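TT1561 protein (Thermus thermophilus, PDB 1UF3) is of unknown function but binds calcium ions and is probably a phosphoesterase of the calcineurin-like metallophosphoesterase superfamily. Local coordinates at residues A[157-162]-A[194-199]; A[153-158]-A[170-175]. One frame throughout, in Å; residues are numbered along the deposited sequence.

Contact 1 (A[157-162]-A[194-199]); sequences TMPYHK and EMLGAS
H161 reaches from the loop after strand 151-155 to the end of strand 192-196, where its NE2 donates a hydrogen bond of 3.0 Å to the backbone O of M195. The N-H...O angle of 153° shows a moderate bend. That oxygen lies close to the plane of the imidazole, at its edge, whereas the nitrogen stands above the carbonyl plane of M195 and not on a lone pair. With CG anti to the backbone N (chi1 -172°), the side chain is extended and NE2 meets the O of M195.

E194 crosses the histidine side chain at about a right angle. Its bend at chi2 brings OE2 of E194 to 3.4 Å from CE1 of H161, and carboxylate and ring planes are 65° apart; the approach is oblique. L196 runs past H161 in the opposite direction, its CG 4.2 Å from CD2 at the ring edge. CD1 of L196 lies 4.2 Å from CB of P159, an apolar touch beside the polar one. L196 opens the type II' beta turn, L196 to S199, of the beta hairpin formed by strands 192-196 and 199-203.

ND1 of H161 accepts from the backbone N of G163 and L164, so both ring nitrogens are engaged. This pattern is consistent with a neutral imidazole protonated on NE2; the E194 carboxylate lies near the ring without a salt bridge, and its negative charge could polarise the imidazole.

Contact 2 (A[153-158]-A[170-175]); sequences FLFHTM and HEVAHL
The F155 ring meets V172 and L175 obliquely, and the F153 ring has the backbone O of L175 at its edge, 4.5 Å from CE2. These aromatic groups line the helix-facing side of the strand in a beta-alpha-beta unit formed by strand 151-155, helix 170-179 and strand 183-186. The segment axes support this assignment: strand 153-155 and helix 170-175 are nearly antiparallel, at 171°, with a closest approach of 11.6 Å.

F155 divides its ring between two helix residues one turn apart. CD1 of F155 lies 4.1 Å from CG1 of V172, and CZ lies 4.1 Å from CD1 of L175. On the strand's own sheet F155 also touches V113 and I117, while L140 of helix 133-140 packs against both F155 and L175, extending the apolar layer. No hydrogen bond joins the two segments; their association is mainly apolar packing.

Past the strand, T157 uses its two branches differently. OG1 is hydrogen-bonded to the backbone N of I117, and CG2, which the chi1 of -61° places anti to the backbone N, is the branch that touches the helix. There the methyl meets its counterpart on V172, with CG2 of T157 3.8 Å from CG2 of V172.

Following the chain from the N terminus, both contacts start from the run that leaves strand 151-155. Contact 2 closes the shorter loop, with 11 residues between its segments, by bringing helix 170-179 back onto that strand. Contact 1 starts slightly later, at 157-162, and ends at 194-199, beyond the helix and strand 183-186; the two closures therefore cross instead of nesting. T157 and M158 belong to both, and the contact centres are 8 Å apart. P159 provides a direct junction, its CB 3.7 Å from CG1 of V172. Together the two contacts tie the post-strand loop to the crossover helix and to strand 192-196 of the same sheet.

Contact 1 (A[157-162]-A[194-199])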
loop_
_atom_site.group_PDB
_atom_site.type_symbol
_atom_site.label_atom_id
_atom_site.label_comp_id
_atom_site.label_asym_id
_atom_site.label_seq_id
_atom_site.Cartn_x
_atom_site.Cartn_y
_atom_site.Cartn_z
ATOM N N THR A 157 33.061 5.975 18.441
ATOM C CA THR A 157 34.479 6.036 18.140
ATOM C C THR A 157 34.842 5.626 16.710
ATOM O O THR A 157 34.488 4.541 16.259
ATOM C CB THR A 157 35.218 5.148 19.142
ATOM O OG1 THR A 157 34.978 5.658 20.459
ATOM C CG2 THR A 157 36.727 5.103 18.864
HETATM N N MSE A 158 35.540 6.506 15.998
HETATM C CA MSE A 158 35.954 6.237 14.619
HETATM C C MSE A 158 37.116 5.268 14.531
HETATM O O MSE A 158 38.016 5.284 15.370
HETATM C CB MSE A 158 36.399 7.520 13.934
HETATM C CG MSE A 158 35.317 8.448 13.526
HETATM SE SE MSE A 158 35.997 9.587 12.110
HETATM C CE MSE A 158 36.489 8.216 10.852
ATOM N N PRO A 159 37.122 4.410 13.502
ATOM C CA PRO A 159 38.230 3.461 13.360
ATOM C C PRO A 159 39.407 4.158 12.663
ATOM O O PRO A 159 39.232 5.154 11.965
ATOM C CB PRO A 159 37.633 2.367 12.487
ATOM C CG PRO A 159 36.738 3.156 11.578
ATOM C CD PRO A 159 36.050 4.101 12.540
ATOM N N TYR A 160 40.607 3.649 12.881
ATOM C CA TYR A 160 41.777 4.212 12.232
ATOM C C TYR A 160 41.635 3.862 10.762
ATOM O O TYR A 160 41.393 2.697 10.430
ATOM C CB TYR A 160 43.033 3.558 12.763
ATOM C CG TYR A 160 44.215 3.807 11.870
ATOM C CD1 TYR A 160 44.915 5.011 11.942
ATOM C CD2 TYR A 160 44.633 2.843 10.949
ATOM C CE1 TYR A 160 46.018 5.257 11.127
ATOM C CE2 TYR A 160 45.739 3.075 10.118
ATOM C CZ TYR A 160 46.429 4.290 10.217
ATOM O OH TYR A 160 47.529 4.544 9.425
ATOM N N HIS A 161 41.791 4.857 9.894
ATOM C CA HIS A 161 41.662 4.665 8.452
ATOM C C HIS A 161 42.347 5.839 7.765
ATOM O O HIS A 161 41.926 6.989 7.920
ATOM C CB HIS A 161 40.181 4.637 8.048
ATOM C CG HIS A 161 39.944 4.249 6.620
ATOM N ND1 HIS A 161 40.199 5.094 5.563
ATOM C CD2 HIS A 161 39.499 3.091 6.073
ATOM C CE1 HIS A 161 39.925 4.477 4.427
ATOM N NE2 HIS A 161 39.500 3.259 4.708
ATOM N N LYS A 162 43.392 5.543 6.998
ATOM C CA LYS A 162 44.145 6.579 6.303
ATOM C C LYS A 162 43.250 7.509 5.487
ATOM O O LYS A 162 43.592 8.670 5.251
ATOM C CB LYS A 162 45.226 5.938 5.418
ATOM C CG LYS A 162 46.266 5.145 6.210
ATOM C CD LYS A 162 47.582 4.990 5.439
ATOM C CE LYS A 162 48.643 4.278 6.283
ATOM N NZ LYS A 162 49.977 4.209 5.602
ATOM N N GLU A 194 34.137 5.403 3.425
ATOM C CA GLU A 194 35.225 4.661 2.805
ATOM C C GLU A 194 35.024 3.184 3.071
ATOM O O GLU A 194 34.214 2.812 3.911
ATOM C CB GLU A 194 36.560 5.086 3.424
ATOM C CG GLU A 194 36.965 6.509 3.120
ATOM C CD GLU A 194 37.803 6.584 1.860
ATOM O OE1 GLU A 194 37.231 6.512 0.752
ATOM O OE2 GLU A 194 39.043 6.688 1.990
HETATM N N MSE A 195 35.757 2.346 2.347
HETATM C CA MSE A 195 35.694 0.915 2.575
HETATM C C MSE A 195 36.885 0.565 3.466
HETATM O O MSE A 195 37.968 1.145 3.327
HETATM C CB MSE A 195 35.827 0.134 1.261
HETATM C CG MSE A 195 34.738 0.401 0.243
HETATM SE SE MSE A 195 32.977 -0.190 0.856
HETATM C CE MSE A 195 33.398 -1.969 1.426
ATOM N N LEU A 196 36.664 -0.363 4.392
ATOM C CA LEU A 196 37.695 -0.866 5.286
ATOM C C LEU A 196 37.531 -2.365 5.074
ATOM O O LEU A 196 36.690 -3.026 5.719
ATOM C CB LEU A 196 37.402 -0.498 6.746
ATOM C CG LEU A 196 38.587 -0.662 7.718
ATOM C CD1 LEU A 196 38.273 0.021 9.042
ATOM C CD2 LEU A 196 38.918 -2.157 7.920
ATOM N N GLY A 197 38.318 -2.892 4.141
ATOM C CA GLY A 197 38.213 -4.298 3.812
ATOM C C GLY A 197 36.888 -4.408 3.092
ATOM O O GLY A 197 36.582 -3.596 2.220
ATOM N N ALA A 198 36.073 -5.380 3.478
ATOM C CA ALA A 198 34.771 -5.546 2.844
ATOM C C ALA A 198 33.679 -4.735 3.557
ATOM O O ALA A 198 32.508 -4.806 3.175
ATOM C CB ALA A 198 34.395 -7.021 2.822
ATOM N N SER A 199 34.065 -3.956 4.573
ATOM C CA SER A 199 33.106 -3.150 5.351
ATOM C C SER A 199 32.972 -1.710 4.879
ATOM O O SER A 199 33.970 -1.034 4.668
ATOM C CB SER A 199 33.502 -3.102 6.831
ATOM O OG SER A 199 33.777 -4.379 7.381
#

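Contact 2 (A[153-158]-A[170-175])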
loop_
_atom_site.group_PDB
_atom_site.type_symbol
_atom_site.label_atom_id
_atom_site.label_comp_id
_atom_site.label_asym_id
_atom_site.label_seq_id
_atom_site.Cartn_x
_atom_site.Cartn_y
_atom_site.Cartn_z
ATOM N N PHE A 153 26.960 -2.246 12.341
ATOM C CA PHE A 153 27.505 -1.808 13.620
ATOM C C PHE A 153 27.354 -0.311 13.817
ATOM O O PHE A 153 27.480 0.457 12.877
ATOM C CB PHE A 153 29.012 -2.132 13.728
ATOM C CG PHE A 153 29.342 -3.593 13.955
ATOM C CD1 PHE A 153 28.344 -4.559 14.117
ATOM C CD2 PHE A 153 30.660 -3.993 14.032
ATOM C CE1 PHE A 153 28.670 -5.882 14.354
ATOM C CE2 PHE A 153 30.998 -5.327 14.271
ATOM C CZ PHE A 153 30.006 -6.268 14.432
ATOM N N LEU A 154 27.100 0.093 15.054
ATOM C CA LEU A 154 26.990 1.515 15.394
ATOM C C LEU A 154 28.023 1.802 16.475
ATOM O O LEU A 154 28.027 1.174 17.519
ATOM C CB LEU A 154 25.591 1.868 15.921
ATOM C CG LEU A 154 24.581 2.341 14.875
ATOM C CD1 LEU A 154 24.149 1.148 14.017
ATOM C CD2 LEU A 154 23.378 2.987 15.565
ATOM N N PHE A 155 28.932 2.727 16.215
ATOM C CA PHE A 155 29.946 3.076 17.216
ATOM C C PHE A 155 30.034 4.589 17.268
ATOM O O PHE A 155 29.700 5.291 16.301
ATOM C CB PHE A 155 31.364 2.636 16.828
ATOM C CG PHE A 155 31.557 1.176 16.687
ATOM C CD1 PHE A 155 32.027 0.655 15.473
ATOM C CD2 PHE A 155 31.414 0.336 17.778
ATOM C CE1 PHE A 155 32.360 -0.675 15.364
ATOM C CE2 PHE A 155 31.738 -0.990 17.681
ATOM C CZ PHE A 155 32.222 -1.506 16.462
ATOM N N HIS A 156 30.508 5.098 18.392
ATOM C CA HIS A 156 30.697 6.524 18.441
ATOM C C HIS A 156 32.132 6.769 17.927
ATOM O O HIS A 156 32.365 7.622 17.075
ATOM C CB HIS A 156 30.561 7.059 19.849
ATOM C CG HIS A 156 30.831 8.526 19.927
ATOM N ND1 HIS A 156 32.104 9.038 20.073
ATOM C CD2 HIS A 156 30.013 9.589 19.742
ATOM C CE1 HIS A 156 32.055 10.357 19.972
ATOM N NE2 HIS A 156 30.797 10.714 19.770
ATOM N N THR A 157 33.061 5.975 18.441
ATOM C CA THR A 157 34.479 6.036 18.140
ATOM C C THR A 157 34.842 5.626 16.710
ATOM O O THR A 157 34.488 4.541 16.259
ATOM C CB THR A 157 35.218 5.148 19.142
ATOM O OG1 THR A 157 34.978 5.658 20.459
ATOM C CG2 THR A 157 36.727 5.103 18.864
HETATM N N MSE A 158 35.540 6.506 15.998
HETATM C CA MSE A 158 35.954 6.237 14.619
HETATM C C MSE A 158 37.116 5.268 14.531
HETATM O O MSE A 158 38.016 5.284 15.370
HETATM C CB MSE A 158 36.399 7.520 13.934
HETATM C CG MSE A 158 35.317 8.448 13.526
HETATM SE SE MSE A 158 35.997 9.587 12.110
HETATM C CE MSE A 158 36.489 8.216 10.852
ATOM N N HIS A 170 42.769 1.996 16.322
ATOM C CA HIS A 170 43.209 0.768 15.661
ATOM C C HIS A 170 42.392 -0.412 16.206
ATOM O O HIS A 170 42.144 -1.404 15.504
ATOM C CB HIS A 170 44.704 0.540 15.921
ATOM C CG HIS A 170 45.590 1.511 15.200
ATOM N ND1 HIS A 170 46.040 1.295 13.914
ATOM C CD2 HIS A 170 46.053 2.730 15.561
ATOM C CE1 HIS A 170 46.740 2.341 13.512
ATOM N NE2 HIS A 170 46.763 3.228 14.492
ATOM N N GLU A 171 41.982 -0.312 17.462
ATOM C CA GLU A 171 41.189 -1.386 18.051
ATOM C C GLU A 171 39.827 -1.483 17.369
ATOM O O GLU A 171 39.343 -2.578 17.064
ATOM C CB GLU A 171 40.981 -1.152 19.548
ATOM C CG GLU A 171 41.858 -2.001 20.433
ATOM C CD GLU A 171 43.266 -1.520 20.448
ATOM O OE1 GLU A 171 43.452 -0.300 20.244
ATOM O OE2 GLU A 171 44.174 -2.347 20.671
ATOM N N VAL A 172 39.198 -0.337 17.147
ATOM C CA VAL A 172 37.900 -0.336 16.497
ATOM C C VAL A 172 38.059 -0.871 15.074
ATOM O O VAL A 172 37.229 -1.643 14.592
ATOM C CB VAL A 172 37.295 1.069 16.486
ATOM C CG1 VAL A 172 36.076 1.105 15.597
ATOM C CG2 VAL A 172 36.916 1.465 17.917
ATOM N N ALA A 173 39.136 -0.465 14.407
ATOM C CA ALA A 173 39.408 -0.930 13.059
ATOM C C ALA A 173 39.520 -2.449 13.117
ATOM O O ALA A 173 39.013 -3.155 12.237
ATOM C CB ALA A 173 40.712 -0.327 12.548
ATOM N N HIS A 174 40.175 -2.928 14.175
ATOM C CA HIS A 174 40.395 -4.352 14.396
ATOM C C HIS A 174 39.078 -5.128 14.599
ATOM O O HIS A 174 38.943 -6.258 14.118
ATOM C CB HIS A 174 41.343 -4.540 15.588
ATOM C CG HIS A 174 41.735 -5.964 15.834
ATOM N ND1 HIS A 174 41.253 -6.697 16.899
ATOM C CD2 HIS A 174 42.548 -6.798 15.139
ATOM C CE1 HIS A 174 41.749 -7.923 16.848
ATOM N NE2 HIS A 174 42.538 -8.011 15.789
ATOM N N LEU A 175 38.114 -4.515 15.283
ATOM C CA LEU A 175 36.806 -5.143 15.525
ATOM C C LEU A 175 36.079 -5.212 14.189
ATOM O O LEU A 175 35.393 -6.176 13.878
ATOM C CB LEU A 175 35.960 -4.303 16.492
ATOM C CG LEU A 175 36.435 -3.993 17.915
ATOM C CD1 LEU A 175 35.529 -2.904 18.521
ATOM C CD2 LEU A 175 36.418 -5.256 18.771
#